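PDB 4N7B: 4-hydroxy-3-methylbut-2-enyl diphosphate reductase, apicoplast from Plasmodium falciparum, which catalyses the last step of the MEP isoprenoid pathway, reducing HMBPP to a mixture of isopentenyl and dimethylallyl diphosphate with an iron-sulfur cluster and electrons from ferredoxin. Local coordinates for residues L432-G437 / V459-V464; H286-S291 / K306-I311. All coordinates share one frame; numbering follows the deposited sequence.

Interaction 1: L432-G437 / V459-V464; sequences LTIVVG and VLLNTV
Val459 starts the pairing with both of its backbone polar atoms: its N donates to Thr433 O (3.0 Å) and its O accepts from Val435 N, an almost straight bond with 177° at the hydrogen. Its side chain lies alongside that of Ile434, both pointing the same way, with Val459 CG2 4.0 Å from Ile434 CG1. With chi1 at -69°, Val459 CG1 lies anti to the carbonyl carbon and CG2 falls between the backbone N and the carbonyl carbon, which also brings CG2 close to Thr433 O.

Leu460 turns to the other face of the sheet. CG stands trans to the backbone N (chi1 176°), and from there CD1 reaches back across Val435, 3.7 Å from Val435 CG1 and 3.4 Å from Val435 O, the two side chains crossing at a slant. Helix 442-452 covers this face, with Val448 against both residues. The CA of Leu460 adds a CA-H...O contact to Val435 O.

Leu461 carries the next two bonds of the ladder. Its N binds Val435 O at 2.9 Å, while its O accepts the N-H of Gly437 at 2.8 Å. Val436 CA makes a CA-H...O contact with that same oxygen. Leu461 returns to the face of Ile434 and Val436, where Phe494 of helix 488-499 packs on Leu461 and Val436.

Asn462 leaves the strand, yet its CA still sits 3.2 Å from Gly437 O in a last CA-H...O contact. Gly437 lies about 6 Å from the side chains of Ser441 and Ser485, which by similarity bind the diphosphate substrate. The whole is a parallel strand pair of a beta-alpha-beta unit, strand 432-436, helix 442-452 and strand 458-461, at the margin of a five-stranded parallel sheet.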
# COMPACT_ATOMS: atom_id res chain seq x y z
N LEU A 432 6.28 -16.33 -17.17
CA LEU A 432 6.24 -14.89 -17.00
C LEU A 432 5.16 -14.48 -16.01
O LEU A 432 4.05 -15.02 -16.02
CB LEU A 432 5.94 -14.23 -18.34
CG LEU A 432 5.66 -12.74 -18.25
CD1 LEU A 432 6.96 -11.97 -18.01
CD2 LEU A 432 4.97 -12.24 -19.50
N THR A 433 5.48 -13.49 -15.19
CA THR A 433 4.51 -12.90 -14.27
C THR A 433 4.19 -11.47 -14.72
O THR A 433 5.10 -10.67 -14.95
CB THR A 433 5.04 -12.86 -12.82
OG1 THR A 433 5.12 -14.19 -12.29
CG2 THR A 433 4.11 -12.02 -11.95
N ILE A 434 2.90 -11.17 -14.87
CA ILE A 434 2.47 -9.81 -15.15
C ILE A 434 1.75 -9.25 -13.95
O ILE A 434 0.75 -9.83 -13.49
CB ILE A 434 1.52 -9.72 -16.34
CG1 ILE A 434 2.26 -10.08 -17.63
CG2 ILE A 434 0.97 -8.30 -16.46
CD1 ILE A 434 1.35 -10.18 -18.81
N VAL A 435 2.27 -8.16 -13.41
CA VAL A 435 1.63 -7.50 -12.31
C VAL A 435 1.05 -6.22 -12.84
O VAL A 435 1.76 -5.40 -13.41
CB VAL A 435 2.60 -7.14 -11.20
CG1 VAL A 435 1.86 -6.40 -10.09
CG2 VAL A 435 3.28 -8.39 -10.67
N VAL A 436 -0.26 -6.05 -12.65
CA VAL A 436 -0.92 -4.83 -13.13
C VAL A 436 -0.92 -3.81 -12.02
O VAL A 436 -1.37 -4.08 -10.91
CB VAL A 436 -2.33 -5.11 -13.63
CG1 VAL A 436 -2.94 -3.87 -14.23
CG2 VAL A 436 -2.28 -6.25 -14.65
N GLY A 437 -0.35 -2.65 -12.30
CA GLY A 437 -0.33 -1.61 -11.30
C GLY A 437 0.63 -0.51 -11.65
O GLY A 437 1.28 -0.53 -12.71
N VAL A 459 7.02 -8.36 -14.86
CA VAL A 459 6.92 -7.00 -15.33
C VAL A 459 5.74 -6.35 -14.66
O VAL A 459 4.73 -6.99 -14.43
CB VAL A 459 6.68 -6.90 -16.88
CG1 VAL A 459 7.88 -7.35 -17.64
CG2 VAL A 459 5.46 -7.74 -17.28
N LEU A 460 5.88 -5.06 -14.38
CA LEU A 460 4.84 -4.27 -13.79
C LEU A 460 4.29 -3.38 -14.88
O LEU A 460 5.04 -2.63 -15.48
CB LEU A 460 5.42 -3.40 -12.69
CG LEU A 460 4.40 -2.47 -12.06
CD1 LEU A 460 3.35 -3.27 -11.31
CD2 LEU A 460 5.11 -1.52 -11.13
N LEU A 461 2.99 -3.48 -15.16
CA LEU A 461 2.38 -2.71 -16.23
C LEU A 461 1.12 -2.01 -15.72
O LEU A 461 0.28 -2.62 -15.06
CB LEU A 461 2.01 -3.63 -17.40
CG LEU A 461 3.18 -4.36 -18.06
CD1 LEU A 461 2.65 -5.32 -19.11
CD2 LEU A 461 4.16 -3.36 -18.68
N ASN A 462 1.00 -0.73 -16.05
CA ASN A 462 -0.08 0.09 -15.55
C ASN A 462 -1.37 -0.29 -16.26
O ASN A 462 -2.44 -0.36 -15.63
CB ASN A 462 0.26 1.57 -15.76
CG ASN A 462 -0.62 2.50 -14.93
OD1 ASN A 462 -0.83 2.30 -13.73
ND2 ASN A 462 -1.12 3.55 -15.57
N THR A 463 -1.26 -0.57 -17.55
CA THR A 463 -2.41 -0.83 -18.41
C THR A 463 -1.97 -1.70 -19.60
O THR A 463 -0.78 -1.75 -19.91
CB THR A 463 -2.99 0.51 -18.92
OG1 THR A 463 -4.18 0.27 -19.65
CG2 THR A 463 -2.03 1.19 -19.85
N VAL A 464 -2.91 -2.38 -20.28
CA VAL A 464 -2.53 -3.23 -21.43
C VAL A 464 -1.82 -2.48 -22.51
O VAL A 464 -1.02 -3.07 -23.23
CB VAL A 464 -3.72 -3.90 -22.16
CG1 VAL A 464 -4.10 -5.16 -21.46
CG2 VAL A 464 -4.87 -2.93 -22.32

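Interaction 2: H286-S291 / K306-I311; sequences HILIYS and KKLIEI
Tyr290 and Glu310 tie the two strands together by a side-chain hydrogen bond, Tyr290 OH giving its proton to Glu310 OE2 at 2.6 Å. These residues belong to neighbouring parallel strands of a beta-alpha-beta unit, strand 287-290, helix 297-305 and strand 309-312, at one margin of a four-stranded parallel sheet. The carboxylate oxygen arrives at the edge of the phenol ring and in its plane, whereas the ring and carboxylate planes stand 89° apart. Glu310 gets there with an extended chain beyond CG (chi2 178°), and OE2 is approached on its anti side. Arg300 and Ala303 of helix 297-305 touch both side chains; Glu310 OE1 also has a long, weak ion pair with Lys304 NZ, which may help favour the ionised carboxylate.

Four isoleucines, Ile287, Ile289, Ile309 and Ile311, meet on one face. Ile287 CD1 swings across to Ile309, 3.6 Å from Ile309 CB, and meets Ile311 CD1 as well. Further along, Ile289 and Ile311 run side by side, and helix 232-247 covers them through Cys244. On the reverse face Leu288 CD2 lies 4.1 Å from Leu308 CD1, the two leucines slanting past each other.

Before the second strand begins, the helix ends in a Schellman motif with Lys307, at positive phi, as its C-prime residue. Leu308 then presses CB and CD2 against His286 O, each at 3.4 Å. The same oxygen accepts Ile309 N.

Next come Leu288 N to Ile309 O and Ile311 N to Leu288 O. Last in the ladder, Ile311 O accepts Tyr290 N at 3.0 Å and also takes a CA-H...O contact from Ile289 CA at 3.1 Å.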
# COMPACT_ATOMS: atom_id res chain seq x y z
N HIS A 286 -11.98 24.72 4.86
CA HIS A 286 -12.38 23.72 3.88
C HIS A 286 -12.03 22.29 4.28
O HIS A 286 -11.32 22.05 5.26
CB HIS A 286 -11.75 24.01 2.51
CG HIS A 286 -12.51 25.01 1.70
ND1 HIS A 286 -12.75 26.29 2.14
CD2 HIS A 286 -13.10 24.90 0.49
CE1 HIS A 286 -13.45 26.94 1.22
NE2 HIS A 286 -13.68 26.12 0.21
N ILE A 287 -12.56 21.34 3.51
CA ILE A 287 -12.32 19.92 3.71
C ILE A 287 -10.91 19.55 3.30
O ILE A 287 -10.45 19.94 2.23
CB ILE A 287 -13.27 19.07 2.85
CG1 ILE A 287 -14.73 19.39 3.17
CG2 ILE A 287 -13.00 17.59 3.05
CD1 ILE A 287 -15.33 18.50 4.25
N LEU A 288 -10.23 18.78 4.14
CA LEU A 288 -8.99 18.14 3.73
C LEU A 288 -9.02 16.67 4.10
O LEU A 288 -9.30 16.32 5.24
CB LEU A 288 -7.78 18.78 4.39
CG LEU A 288 -6.45 18.12 3.98
CD1 LEU A 288 -6.17 18.30 2.49
CD2 LEU A 288 -5.32 18.70 4.80
N ILE A 289 -8.70 15.83 3.12
CA ILE A 289 -8.66 14.39 3.33
C ILE A 289 -7.23 13.86 3.40
O ILE A 289 -6.40 14.17 2.53
CB ILE A 289 -9.38 13.66 2.19
CG1 ILE A 289 -10.83 14.15 2.12
CG2 ILE A 289 -9.33 12.17 2.41
CD1 ILE A 289 -11.64 13.56 0.99
N TYR A 290 -6.93 13.06 4.42
CA TYR A 290 -5.62 12.43 4.53
C TYR A 290 -5.65 11.09 3.81
O TYR A 290 -6.59 10.30 3.98
CB TYR A 290 -5.23 12.23 6.00
CG TYR A 290 -5.16 13.52 6.79
CD1 TYR A 290 -4.41 14.60 6.34
CD2 TYR A 290 -5.86 13.66 7.98
CE1 TYR A 290 -4.35 15.78 7.07
CE2 TYR A 290 -5.81 14.85 8.71
CZ TYR A 290 -5.05 15.90 8.25
OH TYR A 290 -5.00 17.07 8.98
N SER A 291 -4.63 10.82 3.02
CA SER A 291 -4.61 9.62 2.19
C SER A 291 -4.46 8.34 3.02
O SER A 291 -4.18 8.39 4.22
CB SER A 291 -3.47 9.69 1.18
OG SER A 291 -2.23 9.41 1.82
N LYS A 306 -5.76 26.25 10.49
CA LYS A 306 -6.55 26.72 9.35
C LYS A 306 -8.01 26.33 9.50
O LYS A 306 -8.81 26.56 8.59
CB LYS A 306 -6.02 26.11 8.06
CG LYS A 306 -4.66 26.60 7.65
CD LYS A 306 -4.18 25.81 6.45
CE LYS A 306 -3.24 26.63 5.59
NZ LYS A 306 -4.01 27.59 4.73
N LYS A 307 -8.36 25.77 10.65
CA LYS A 307 -9.71 25.30 10.90
C LYS A 307 -10.26 24.51 9.70
O LYS A 307 -11.32 24.83 9.16
CB LYS A 307 -10.62 26.48 11.25
CG LYS A 307 -11.56 26.20 12.41
CD LYS A 307 -11.41 27.24 13.52
CE LYS A 307 -12.24 26.84 14.75
NZ LYS A 307 -12.17 27.85 15.84
N LEU A 308 -9.53 23.48 9.29
CA LEU A 308 -9.98 22.63 8.20
C LEU A 308 -10.85 21.49 8.71
O LEU A 308 -10.73 21.08 9.86
CB LEU A 308 -8.77 22.03 7.47
CG LEU A 308 -7.80 23.03 6.85
CD1 LEU A 308 -6.60 22.28 6.29
CD2 LEU A 308 -8.48 23.84 5.77
N ILE A 309 -11.73 20.99 7.85
CA ILE A 309 -12.49 19.80 8.16
C ILE A 309 -11.61 18.61 7.85
O ILE A 309 -11.53 18.18 6.70
CB ILE A 309 -13.75 19.64 7.31
CG1 ILE A 309 -14.45 20.98 7.08
CG2 ILE A 309 -14.70 18.65 7.99
CD1 ILE A 309 -14.97 21.61 8.33
N GLU A 310 -10.94 18.10 8.87
CA GLU A 310 -10.06 16.96 8.71
C GLU A 310 -10.85 15.67 8.55
O GLU A 310 -11.61 15.28 9.42
CB GLU A 310 -9.15 16.84 9.92
CG GLU A 310 -8.15 17.97 10.04
CD GLU A 310 -7.31 17.83 11.29
OE1 GLU A 310 -7.73 18.36 12.34
OE2 GLU A 310 -6.24 17.18 11.22
N ILE A 311 -10.64 15.01 7.42
CA ILE A 311 -11.27 13.72 7.16
C ILE A 311 -10.19 12.69 6.87
O ILE A 311 -9.57 12.69 5.80
CB ILE A 311 -12.27 13.81 6.01
CG1 ILE A 311 -13.44 14.69 6.44
CG2 ILE A 311 -12.74 12.41 5.63
CD1 ILE A 311 -14.63 14.61 5.55

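In the fold
Interaction 2 comes first along the chain and is complete before interaction 1 opens. Their centres lie 34 Å apart on opposite sides of the chain's centre, and their nearest atoms are about 17 Å apart, so the two do not touch. Each pairs the two strands of a right-handed beta-alpha-beta crossover, but in different parallel sheets: interaction 1 in the five-stranded one, with 458-461 outermost, interaction 2 in a four-stranded one, with 309-312 outermost. A third sheet, also parallel and four-stranded, completes the three-lobed IspH fold around the iron-sulfur cluster. The side chains of Val435 and Tyr290 are about 13 Å and about 12 Å from that cluster: each contact belongs to a lobe beside the central site without lining it.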